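Local coordinates for protein cryptic loci regulator 2 (Schizosaccharomyces pombe 972h-, PDB 5IKJ) that promotes transcriptional silencing upstream of histone deacetylases and is required for nucleosome positioning at heterochromatic loci and for the silencing function of the SHREC repressor complex, at residues 320-323 and 324-327; 326-329 and 330-334; 308-311 and 312-316; 381-385 and 386-390; 529-532 and 533-537. All coordinates share one frame; numbering follows the deposited sequence.

How the contacts relate
Contact 4, a hairpin, is the most deeply buried of the five; contact 1 lies at the surface, and contacts 2, 3 and 5 are partly buried. Contacts 1 and 2 share Val326 and Ala327 and hold the start and end of helix 325-330. Trp312 of contact 3 ties the neighbours together: its ring packs on Ala327 and Cys331, its CB on Ala386 of contact 4. Contacts 2 and 4 reach the same mixed sheet through strands 333-340 and 377-384. Contact 5, its centre about 25 Å from those of the others, packs aromatic rings at the start of helix 531-540. Lysine chains lie over rings in contacts 1 and 4, and contact 4 adds a bridging water and strand pairing.

Contact 1: residues 320-323 and 324-327; sequences QKQE and HLVA
The imidazole of His324 carries the Lys321 side chain over one face, with CD 4.2 Å from the ring centroid and 14° off the ring normal. This CH-pi contact is offset toward the rim, and CE1 is the ring atom nearest to CD. Glu323 approaches the same ring obliquely: its OE2 lies 2.9 Å from His324 CD2, and the carboxylate plane is turned 65° from the ring. Outside these residues, the ring meets Trp249 edge-to-face, and ND1 accepts a hydrogen bond from the backbone N of Asp318, consistent with a neutral ring protonated on NE2.

Beyond its CH-pi contact, the Lys321 chain bends at its last torsion, which brings NZ back to Glu323 OE2. The salt bridge measures 2.9 Å from NZ to OE2, though its hydrogen bond is weak. Glu323 is itself folded, with CG between the backbone N and the carbonyl carbon (chi1 80°) and a further bend at chi2, so the carboxylate returns alongside His324. Its closeness to the ammonium would probably favour the charged form of Lys321.

Two backbone bonds close the turn that carries these side chains: His324 N to Lys321 O at 2.8 Å, and Leu325 N to Gln322 O at 3.1 Å. Both donors stand above the plane of the carbonyl they use. Leu325 CG also rests 3.1 Å from Gln322 O, while Leu325 CD1 touches the aliphatic part of Gln322. Successive i to i+3 bonds of this kind are typical of the first turn of a helix, here the one leading into helix 325-330.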
# COMPACT_ATOMS: atom_id res chain seq x y z
N GLN A 320 2.47 -15.60 -34.23
CA GLN A 320 2.47 -17.01 -34.59
C GLN A 320 3.07 -17.91 -33.52
O GLN A 320 2.98 -19.14 -33.64
CB GLN A 320 3.22 -17.23 -35.91
CG GLN A 320 2.56 -16.60 -37.13
CD GLN A 320 2.74 -15.10 -37.18
OE1 GLN A 320 3.16 -14.48 -36.20
NE2 GLN A 320 2.42 -14.50 -38.32
N LYS A 321 3.67 -17.34 -32.48
CA LYS A 321 4.25 -18.13 -31.39
C LYS A 321 3.14 -18.40 -30.38
O LYS A 321 2.80 -17.54 -29.56
CB LYS A 321 5.44 -17.40 -30.77
CG LYS A 321 6.63 -18.31 -30.49
CD LYS A 321 7.87 -17.51 -30.13
CE LYS A 321 9.00 -18.41 -29.65
NZ LYS A 321 8.63 -19.16 -28.41
N GLN A 322 2.58 -19.61 -30.44
CA GLN A 322 1.34 -19.92 -29.74
C GLN A 322 1.43 -19.58 -28.25
O GLN A 322 0.47 -19.04 -27.68
CB GLN A 322 1.01 -21.40 -29.93
CG GLN A 322 -0.43 -21.77 -29.60
CD GLN A 322 -0.79 -23.16 -30.09
OE1 GLN A 322 0.05 -23.86 -30.66
NE2 GLN A 322 -2.03 -23.57 -29.86
N GLU A 323 2.55 -19.89 -27.61
CA GLU A 323 2.65 -19.68 -26.17
C GLU A 323 2.71 -18.21 -25.78
O GLU A 323 2.51 -17.88 -24.61
CB GLU A 323 3.87 -20.43 -25.61
CG GLU A 323 5.21 -19.72 -25.80
CD GLU A 323 5.49 -19.37 -27.25
OE1 GLU A 323 5.16 -20.19 -28.13
OE2 GLU A 323 6.02 -18.27 -27.50
N HIS A 324 2.98 -17.32 -26.74
CA HIS A 324 2.94 -15.88 -26.46
C HIS A 324 1.52 -15.36 -26.29
O HIS A 324 1.35 -14.20 -25.91
CB HIS A 324 3.61 -15.10 -27.59
CG HIS A 324 5.09 -14.93 -27.43
ND1 HIS A 324 5.84 -14.11 -28.24
CD2 HIS A 324 5.97 -15.48 -26.55
CE1 HIS A 324 7.10 -14.15 -27.87
NE2 HIS A 324 7.21 -14.97 -26.84
N LEU A 325 0.50 -16.18 -26.56
CA LEU A 325 -0.87 -15.69 -26.61
C LEU A 325 -1.48 -15.50 -25.22
O LEU A 325 -2.50 -14.81 -25.11
CB LEU A 325 -1.74 -16.64 -27.43
CG LEU A 325 -1.28 -16.84 -28.88
CD1 LEU A 325 -2.18 -17.84 -29.58
CD2 LEU A 325 -1.25 -15.52 -29.65
N VAL A 326 -0.90 -16.09 -24.18
CA VAL A 326 -1.35 -15.79 -22.83
C VAL A 326 -0.93 -14.38 -22.44
O VAL A 326 -1.72 -13.62 -21.86
CB VAL A 326 -0.81 -16.84 -21.83
CG1 VAL A 326 -1.36 -16.57 -20.43
CG2 VAL A 326 -1.17 -18.25 -22.29
N ALA A 327 0.31 -14.01 -22.75
CA ALA A 327 0.78 -12.66 -22.46
C ALA A 327 0.06 -11.63 -23.31
O ALA A 327 -0.22 -10.51 -22.85
CB ALA A 327 2.29 -12.57 -22.67

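Contact 2: residues 326-329 and 330-334; sequences VAHS and ICQTW
The last turn of helix 325-330 passes here through a type I beta turn, Ile330 to Thr333, into strand 333-340. Ile330 N bonds to Val326 O and Cys331 N to Ala327 O, each at 3.1 Å, as the final i to i+4 links; Gln332 N reaches Ser329 O only weakly. Thr333 then folds back on Ile330 O, which accepts two bonds. Thr333 OG1 gives the shorter, 2.7 Å to Ile330 O, in the carbonyl plane on a lone pair, and Thr333 N gives the other. OG1 can do so because it sits between its own backbone N and carbonyl carbon (chi1 65°).

Along one side of the helix Val326 and Ile330 lie side by side, CG1 of the valine 4.0 Å from CD1 of the isoleucine. On another side Gln332 stretches up beside His328. Its CG passes 3.4 Å from His328 O, and its amide comes near the ring with the planes 42° apart, Gln332 NE2 standing 3.6 Å from His328 NE2. An alanine here would remove the chain that lies along His328, and the imidazole would probably lose this packing and turn more freely.

Ile330 faces Val522 of helix 518-522, while Thr333 touches Arg518 and Ala521. Such a helix end running through a type I turn is a tight helix-to-strand connection, which here feeds the mixed sheet.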
# COMPACT_ATOMS: atom_id res chain seq x y z
N VAL A 326 -0.90 -16.09 -24.18
CA VAL A 326 -1.35 -15.79 -22.83
C VAL A 326 -0.93 -14.38 -22.44
O VAL A 326 -1.72 -13.62 -21.86
CB VAL A 326 -0.81 -16.84 -21.83
CG1 VAL A 326 -1.36 -16.57 -20.43
CG2 VAL A 326 -1.17 -18.25 -22.29
N ALA A 327 0.31 -14.01 -22.75
CA ALA A 327 0.78 -12.66 -22.46
C ALA A 327 0.06 -11.63 -23.31
O ALA A 327 -0.22 -10.51 -22.85
CB ALA A 327 2.29 -12.57 -22.67
N HIS A 328 -0.25 -11.97 -24.56
CA HIS A 328 -1.01 -11.07 -25.42
C HIS A 328 -2.41 -10.82 -24.86
O HIS A 328 -2.92 -9.70 -24.91
CB HIS A 328 -1.09 -11.63 -26.84
CG HIS A 328 -1.96 -10.83 -27.76
ND1 HIS A 328 -1.53 -9.69 -28.40
CD2 HIS A 328 -3.25 -11.02 -28.15
CE1 HIS A 328 -2.51 -9.21 -29.14
NE2 HIS A 328 -3.56 -9.99 -29.01
N SER A 329 -3.04 -11.87 -24.32
CA SER A 329 -4.40 -11.74 -23.82
C SER A 329 -4.45 -10.89 -22.56
O SER A 329 -5.37 -10.08 -22.38
CB SER A 329 -4.99 -13.12 -23.56
OG SER A 329 -6.37 -13.04 -23.22
N ILE A 330 -3.47 -11.06 -21.67
CA ILE A 330 -3.47 -10.31 -20.41
C ILE A 330 -3.19 -8.83 -20.67
O ILE A 330 -3.80 -7.96 -20.05
CB ILE A 330 -2.44 -10.91 -19.44
CG1 ILE A 330 -2.78 -12.37 -19.14
CG2 ILE A 330 -2.41 -10.11 -18.14
CD1 ILE A 330 -1.67 -13.14 -18.46
N CYS A 331 -2.28 -8.54 -21.59
CA CYS A 331 -1.86 -7.17 -21.85
C CYS A 331 -2.86 -6.38 -22.69
O CYS A 331 -2.54 -5.27 -23.13
CB CYS A 331 -0.48 -7.16 -22.52
SG CYS A 331 0.81 -7.84 -21.46
N GLN A 332 -4.05 -6.93 -22.92
CA GLN A 332 -5.15 -6.19 -23.50
C GLN A 332 -6.21 -5.83 -22.47
O GLN A 332 -7.19 -5.16 -22.81
CB GLN A 332 -5.80 -6.99 -24.63
CG GLN A 332 -4.94 -7.13 -25.87
CD GLN A 332 -5.75 -7.45 -27.11
OE1 GLN A 332 -6.76 -8.15 -27.04
NE2 GLN A 332 -5.32 -6.93 -28.25
N THR A 333 -6.04 -6.25 -21.22
CA THR A 333 -7.04 -6.04 -20.19
C THR A 333 -6.68 -4.84 -19.32
O THR A 333 -5.60 -4.26 -19.42
CB THR A 333 -7.20 -7.28 -19.31
OG1 THR A 333 -5.98 -7.52 -18.59
CG2 THR A 333 -7.53 -8.50 -20.15
N TRP A 334 -7.62 -4.47 -18.45
CA TRP A 334 -7.39 -3.48 -17.41
C TRP A 334 -8.43 -3.69 -16.32
O TRP A 334 -9.54 -4.14 -16.59
CB TRP A 334 -7.45 -2.05 -17.95
CG TRP A 334 -8.77 -1.66 -18.54
CD1 TRP A 334 -9.18 -1.83 -19.83
CD2 TRP A 334 -9.86 -1.02 -17.86
NE1 TRP A 334 -10.46 -1.35 -19.99
CE2 TRP A 334 -10.90 -0.84 -18.80
CE3 TRP A 334 -10.06 -0.58 -16.54
CZ2 TRP A 334 -12.11 -0.25 -18.47
CZ3 TRP A 334 -11.27 0.01 -16.22
CH2 TRP A 334 -12.28 0.17 -17.18

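Contact 3: residues 308-311 and 312-316; sequences DIEP and WSRHP
The backbone turns back at the end of strand 309-311: Arg314 N bonds to Pro311 O at 2.9 Å, N-H...O 160°, the donor standing above the carbonyl plane. Across this turn Glu310 reaches His315. Its OE1 accepts a hydrogen bond from His315 NE2 that is modelled very short, at 2.4 Å, and bent, so its exact length is doubtful. The carboxylate and the imidazole are turned 23° from each other, and OE1 meets the ring obliquely.

Arg314 packs on both. CG points directly away from the backbone N (chi1 -179°), which sets it over the centre of one face of the His315 ring, 3.7 Å above the plane. The same CG is 3.3 Å from Glu310 OE1. The guanidinium continues past the carboxylate, with Arg314 NE 4.5 Å from Glu310 OE1, and no N-H points at the oxygen; NE makes a weak bond to Lys502 O instead. Behind the turn Trp312 stacks on Trp249, whose ring also meets His315 edge-to-face and whose NE1 bonds to His315 O. Trp249 thus holds the loop against strand 247-252, the neighbour of strand 309-311 in the antiparallel sheet.

Glu310 OE1, the imidazole and the arginine charge are therefore gathered at one place. Their close approach is consistent with attraction, the arginine acting at longer range, but the length of the short bond is too doubtful to settle protonation.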
# COMPACT_ATOMS: atom_id res chain seq x y z
N ASP A 308 17.80 -8.09 -15.51
CA ASP A 308 17.42 -9.15 -16.43
C ASP A 308 15.93 -9.12 -16.76
O ASP A 308 15.38 -10.11 -17.26
CB ASP A 308 17.79 -10.52 -15.84
CG ASP A 308 19.29 -10.72 -15.74
OD1 ASP A 308 19.93 -10.95 -16.79
OD2 ASP A 308 19.82 -10.65 -14.62
N ILE A 309 15.27 -7.99 -16.50
CA ILE A 309 13.85 -7.82 -16.79
C ILE A 309 13.66 -6.52 -17.56
O ILE A 309 14.30 -5.51 -17.24
CB ILE A 309 12.99 -7.82 -15.51
CG1 ILE A 309 13.38 -9.00 -14.62
CG2 ILE A 309 11.50 -7.85 -15.87
CD1 ILE A 309 12.57 -9.13 -13.34
N GLU A 310 12.79 -6.55 -18.56
CA GLU A 310 12.49 -5.37 -19.35
C GLU A 310 10.98 -5.18 -19.42
O GLU A 310 10.23 -6.16 -19.42
CB GLU A 310 13.06 -5.50 -20.77
CG GLU A 310 14.56 -5.77 -20.79
CD GLU A 310 15.25 -5.17 -22.00
OE1 GLU A 310 14.80 -5.43 -23.14
OE2 GLU A 310 16.24 -4.44 -21.81
N PRO A 311 10.51 -3.93 -19.48
CA PRO A 311 9.06 -3.71 -19.55
C PRO A 311 8.47 -4.33 -20.81
O PRO A 311 9.13 -4.43 -21.85
CB PRO A 311 8.93 -2.18 -19.56
CG PRO A 311 10.22 -1.68 -19.00
CD PRO A 311 11.25 -2.66 -19.44
N TRP A 312 7.21 -4.74 -20.71
CA TRP A 312 6.55 -5.42 -21.81
C TRP A 312 6.62 -4.61 -23.11
O TRP A 312 6.71 -5.20 -24.19
CB TRP A 312 5.08 -5.69 -21.46
CG TRP A 312 4.36 -6.44 -22.53
CD1 TRP A 312 3.40 -5.95 -23.38
CD2 TRP A 312 4.55 -7.81 -22.89
NE1 TRP A 312 2.98 -6.94 -24.23
CE2 TRP A 312 3.67 -8.09 -23.95
CE3 TRP A 312 5.37 -8.83 -22.41
CZ2 TRP A 312 3.58 -9.35 -24.54
CZ3 TRP A 312 5.29 -10.08 -23.00
CH2 TRP A 312 4.40 -10.33 -24.05
N SER A 313 6.59 -3.29 -23.01
CA SER A 313 6.58 -2.44 -24.20
C SER A 313 7.94 -2.31 -24.86
O SER A 313 8.06 -1.58 -25.85
CB SER A 313 6.05 -1.04 -23.83
OG SER A 313 6.75 -0.51 -22.72
N ARG A 314 8.97 -2.99 -24.35
CA ARG A 314 10.30 -2.87 -24.95
C ARG A 314 10.44 -3.74 -26.19
O ARG A 314 11.04 -3.31 -27.18
CB ARG A 314 11.37 -3.22 -23.91
CG ARG A 314 12.80 -3.11 -24.42
CD ARG A 314 13.06 -1.76 -25.09
NE ARG A 314 14.46 -1.58 -25.46
CZ ARG A 314 15.05 -2.19 -26.48
NH1 ARG A 314 14.37 -3.04 -27.23
NH2 ARG A 314 16.33 -1.95 -26.74
N HIS A 315 9.90 -4.96 -26.16
CA HIS A 315 10.02 -5.88 -27.28
C HIS A 315 8.64 -6.30 -27.77
O HIS A 315 7.67 -6.28 -27.00
CB HIS A 315 10.82 -7.13 -26.89
CG HIS A 315 12.17 -6.83 -26.30
ND1 HIS A 315 13.16 -6.19 -27.01
CD2 HIS A 315 12.68 -7.10 -25.08
CE1 HIS A 315 14.23 -6.07 -26.24
NE2 HIS A 315 13.97 -6.61 -25.07
N PRO A 316 8.52 -6.68 -29.04
CA PRO A 316 7.22 -7.13 -29.55
C PRO A 316 6.94 -8.58 -29.21
O PRO A 316 7.85 -9.39 -29.03
CB PRO A 316 7.36 -6.95 -31.06
CG PRO A 316 8.82 -7.17 -31.32
CD PRO A 316 9.56 -6.72 -30.08

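Contact 4: residues 381-385 and 386-390; sequences GIFRG and AEKLW
Phe383 and Lys388 meet across a non-hydrogen-bonded pair, the lysine chain lying over one face of the ring. Lys388 CG, roughly opposite its backbone N (chi1 -151°), stands 3.9 Å from the Phe383 ring centroid, 20° off the normal, as a CH-pi contact, and the extended chain carries CE on to 3.5 Å from Phe383 CZ. In the backbone, Phe383 CA comes 3.4 Å from Glu387 O in a CA-H...O contact. On the sheet face of Ile382 and Leu389, Ile382 CG2 touches Leu389 CB.

The strands are stitched by two hydrogen-bonded pairs. Ile382 and Leu389 exchange bonds both ways, as do Arg384 and Glu387, with Arg384 N to Glu387 O at 2.8 Å. A water bridges the Arg384 carbonyl, its guanidinium and the Glu387 carboxylate: it donates to Arg384 O and to Glu387 OE1, each at 2.7 Å, and accepts from Arg384 NH1 in the guanidinium plane.

Outer partners fix these groups. Lys388 NZ forms a salt bridge with Glu230 of helix 214-237, Glu387 OE2 bonds to Tyr496 OH, and Trp390 NE1 to Asp234. Phe337 of strand 333-340 meets both Phe383 and Trp390.

Gly385, at positive phi (56°), takes the second position of the type II' turn from Arg384 to Glu387. This is typical of a beta hairpin with a two-residue loop, Gly385-Ala386, here in the Clr2 family region assigned to the SH3 clan.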
# COMPACT_ATOMS: atom_id res chain seq x y z
N GLY A 381 -5.48 2.31 -7.54
CA GLY A 381 -4.67 2.03 -8.71
C GLY A 381 -5.47 1.30 -9.78
O GLY A 381 -6.66 1.05 -9.63
N ILE A 382 -4.76 0.97 -10.85
CA ILE A 382 -5.37 0.36 -12.03
C ILE A 382 -4.30 -0.38 -12.81
O ILE A 382 -3.20 0.15 -13.03
CB ILE A 382 -6.06 1.43 -12.90
CG1 ILE A 382 -6.85 0.78 -14.03
CG2 ILE A 382 -5.02 2.40 -13.47
CD1 ILE A 382 -7.78 1.74 -14.75
N PHE A 383 -4.59 -1.61 -13.22
CA PHE A 383 -3.74 -2.31 -14.18
C PHE A 383 -4.06 -1.80 -15.58
O PHE A 383 -5.22 -1.86 -16.01
CB PHE A 383 -3.96 -3.82 -14.11
CG PHE A 383 -3.19 -4.50 -13.02
CD1 PHE A 383 -1.86 -4.85 -13.21
CD2 PHE A 383 -3.79 -4.82 -11.82
CE1 PHE A 383 -1.14 -5.48 -12.22
CE2 PHE A 383 -3.08 -5.46 -10.82
CZ PHE A 383 -1.75 -5.79 -11.02
N ARG A 384 -3.06 -1.29 -16.28
CA ARG A 384 -3.20 -0.91 -17.68
C ARG A 384 -2.39 -1.91 -18.49
O ARG A 384 -1.17 -1.77 -18.63
CB ARG A 384 -2.72 0.52 -17.93
CG ARG A 384 -2.94 0.96 -19.37
CD ARG A 384 -2.24 2.25 -19.72
NE ARG A 384 -2.53 2.63 -21.10
CZ ARG A 384 -1.95 2.07 -22.16
NH1 ARG A 384 -1.05 1.11 -22.02
NH2 ARG A 384 -2.28 2.48 -23.38
N GLY A 385 -3.08 -2.91 -19.03
CA GLY A 385 -2.41 -3.95 -19.79
C GLY A 385 -1.31 -4.62 -19.00
O GLY A 385 -1.58 -5.33 -18.02
N ALA A 386 -0.06 -4.40 -19.40
CA ALA A 386 1.08 -5.06 -18.77
C ALA A 386 1.51 -4.38 -17.48
O ALA A 386 2.19 -5.02 -16.66
CB ALA A 386 2.26 -5.09 -19.73
N GLU A 387 1.15 -3.12 -17.26
CA GLU A 387 1.72 -2.31 -16.20
C GLU A 387 0.70 -2.02 -15.11
O GLU A 387 -0.52 -2.02 -15.34
CB GLU A 387 2.26 -1.00 -16.76
CG GLU A 387 3.42 -1.19 -17.73
CD GLU A 387 3.75 0.06 -18.52
OE1 GLU A 387 2.82 0.85 -18.80
OE2 GLU A 387 4.93 0.26 -18.87
N LYS A 388 1.21 -1.78 -13.91
CA LYS A 388 0.41 -1.39 -12.76
C LYS A 388 0.58 0.11 -12.52
O LYS A 388 1.70 0.63 -12.59
CB LYS A 388 0.84 -2.17 -11.51
CG LYS A 388 -0.25 -2.41 -10.48
CD LYS A 388 0.27 -3.29 -9.35
CE LYS A 388 -0.83 -3.70 -8.39
NZ LYS A 388 -0.40 -4.83 -7.52
N LEU A 389 -0.52 0.79 -12.23
CA LEU A 389 -0.50 2.23 -12.00
C LEU A 389 -1.19 2.56 -10.69
O LEU A 389 -2.14 1.89 -10.27
CB LEU A 389 -1.18 2.99 -13.15
CG LEU A 389 -0.34 3.14 -14.42
CD1 LEU A 389 -1.20 3.65 -15.56
CD2 LEU A 389 0.85 4.06 -14.18
N TRP A 390 -0.69 3.61 -10.03
CA TRP A 390 -1.14 3.98 -8.71
C TRP A 390 -1.43 5.48 -8.64
O TRP A 390 -1.02 6.26 -9.50
CB TRP A 390 -0.09 3.67 -7.64
CG TRP A 390 0.25 2.21 -7.43
CD1 TRP A 390 1.26 1.51 -8.04
CD2 TRP A 390 -0.38 1.30 -6.53
NE1 TRP A 390 1.29 0.22 -7.58
CE2 TRP A 390 0.29 0.06 -6.65
CE3 TRP A 390 -1.45 1.40 -5.63
CZ2 TRP A 390 -0.08 -1.07 -5.91
CZ3 TRP A 390 -1.81 0.28 -4.90
CH2 TRP A 390 -1.13 -0.94 -5.05
O HOH W 1 0.37 0.14 -19.81

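Contact 5: residues 529-532 and 533-537; sequences DDDF and YEYLL
Phe532 and Tyr533 carry most of the packing, as neighbours whose rings meet in a T-shaped pair. The edge of Phe532 points at the face of Tyr533: Phe532 CD1 lies 3.9 Å above the centre of the Tyr533 ring, with centroids 5.2 Å apart and planes at 70°. Phe532 holds CG directly opposite its backbone N (chi1 -175°), which throws the ring toward Leu536, where CE1 of the phenylalanine is 3.7 Å from the leucine CD1. Two more aromatic rings adjoin Phe532: Tyr300 meets it edge-to-face, and Phe302 lies near it, both on strand 300-304. A glycine in place of Tyr533 would take away the face that Phe532 points at, and would probably leave that edge without its partner and a gap beside it.

These residues open helix 531-540. The i to i+4 bonds begin with Tyr535 N to Asp531 O at 2.9 Å, nearly straight, and Leu536 N to Phe532 O at 2.8 Å, while Tyr533 N takes the looser i to i+3 link to Asp530 O.

Asp531 completes the contact with Tyr535. Its CG sits between backbone N and carbonyl carbon (chi1 59°), placing OD2 in the plane of the Tyr535 ring at its edge, 3.3 Å from CE2. The other oxygen, OD1, is bound by Tyr300 OH and only weakly by Phe532 N. Outside the contact, the Asp530 carboxylate pairs with a basic side chain of another protein chain; Tyr533 and Leu536 pack on apolar side chains of that chain.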
# COMPACT_ATOMS: atom_id res chain seq x y z
N ASP A 529 0.92 -22.40 -8.52
CA ASP A 529 0.38 -23.34 -7.55
C ASP A 529 1.09 -23.15 -6.21
O ASP A 529 2.10 -22.46 -6.10
CB ASP A 529 0.54 -24.78 -8.04
CG ASP A 529 -0.14 -25.01 -9.38
OD1 ASP A 529 -0.24 -24.06 -10.17
OD2 ASP A 529 -0.58 -26.16 -9.63
N ASP A 530 0.54 -23.79 -5.17
CA ASP A 530 1.04 -23.58 -3.82
C ASP A 530 2.51 -23.97 -3.67
O ASP A 530 3.17 -23.48 -2.75
CB ASP A 530 0.20 -24.36 -2.81
CG ASP A 530 -1.04 -23.60 -2.37
OD1 ASP A 530 -1.02 -22.35 -2.42
OD2 ASP A 530 -2.03 -24.25 -1.96
N ASP A 531 3.03 -24.84 -4.53
CA ASP A 531 4.43 -25.22 -4.43
C ASP A 531 5.35 -24.02 -4.68
O ASP A 531 6.44 -23.95 -4.10
CB ASP A 531 4.75 -26.34 -5.43
CG ASP A 531 4.46 -25.94 -6.86
OD1 ASP A 531 3.57 -25.09 -7.06
OD2 ASP A 531 5.11 -26.48 -7.77
N PHE A 532 4.92 -23.09 -5.53
CA PHE A 532 5.67 -21.86 -5.78
C PHE A 532 6.21 -21.26 -4.50
O PHE A 532 7.39 -20.90 -4.40
CB PHE A 532 4.77 -20.86 -6.51
CG PHE A 532 5.47 -19.60 -6.93
CD1 PHE A 532 5.55 -18.52 -6.07
CD2 PHE A 532 6.03 -19.49 -8.19
CE1 PHE A 532 6.18 -17.35 -6.46
CE2 PHE A 532 6.66 -18.33 -8.58
CZ PHE A 532 6.74 -17.26 -7.72
N TYR A 533 5.35 -21.13 -3.49
CA TYR A 533 5.72 -20.46 -2.25
C TYR A 533 6.57 -21.34 -1.34
O TYR A 533 7.31 -20.81 -0.51
CB TYR A 533 4.46 -19.98 -1.54
CG TYR A 533 3.65 -19.04 -2.40
CD1 TYR A 533 3.93 -17.68 -2.42
CD2 TYR A 533 2.63 -19.51 -3.21
CE1 TYR A 533 3.21 -16.81 -3.22
CE2 TYR A 533 1.90 -18.65 -4.01
CZ TYR A 533 2.19 -17.31 -4.01
OH TYR A 533 1.47 -16.45 -4.81
N GLU A 534 6.56 -22.64 -1.59
CA GLU A 534 7.43 -23.55 -0.87
C GLU A 534 8.82 -23.30 -1.46
O GLU A 534 9.76 -23.01 -0.73
CB GLU A 534 7.00 -25.00 -1.07
CG GLU A 534 7.96 -26.01 -0.47
CD GLU A 534 7.29 -27.30 -0.05
OE1 GLU A 534 6.24 -27.65 -0.62
OE2 GLU A 534 7.82 -27.97 0.85
N TYR A 535 8.94 -23.39 -2.78
CA TYR A 535 10.19 -23.10 -3.46
C TYR A 535 10.71 -21.72 -3.09
O TYR A 535 11.89 -21.56 -2.73
CB TYR A 535 10.01 -23.20 -4.98
CG TYR A 535 9.70 -24.59 -5.49
CD1 TYR A 535 10.64 -25.61 -5.38
CD2 TYR A 535 8.49 -24.88 -6.09
CE1 TYR A 535 10.37 -26.88 -5.85
CE2 TYR A 535 8.21 -26.15 -6.56
CZ TYR A 535 9.15 -27.14 -6.44
OH TYR A 535 8.87 -28.41 -6.91
N LEU A 536 9.85 -20.70 -3.17
CA LEU A 536 10.27 -19.33 -2.90
C LEU A 536 10.93 -19.23 -1.53
O LEU A 536 12.03 -18.67 -1.40
CB LEU A 536 9.07 -18.39 -2.99
CG LEU A 536 9.35 -16.91 -3.27
CD1 LEU A 536 8.05 -16.15 -3.48
CD2 LEU A 536 10.15 -16.25 -2.15
N LEU A 537 10.28 -19.75 -0.51
CA LEU A 537 10.81 -19.68 0.83
C LEU A 537 12.23 -20.23 0.90
O LEU A 537 13.07 -19.68 1.60
CB LEU A 537 9.92 -20.43 1.81
CG LEU A 537 10.40 -20.34 3.24
CD1 LEU A 537 10.73 -18.90 3.58
CD2 LEU A 537 9.37 -20.89 4.20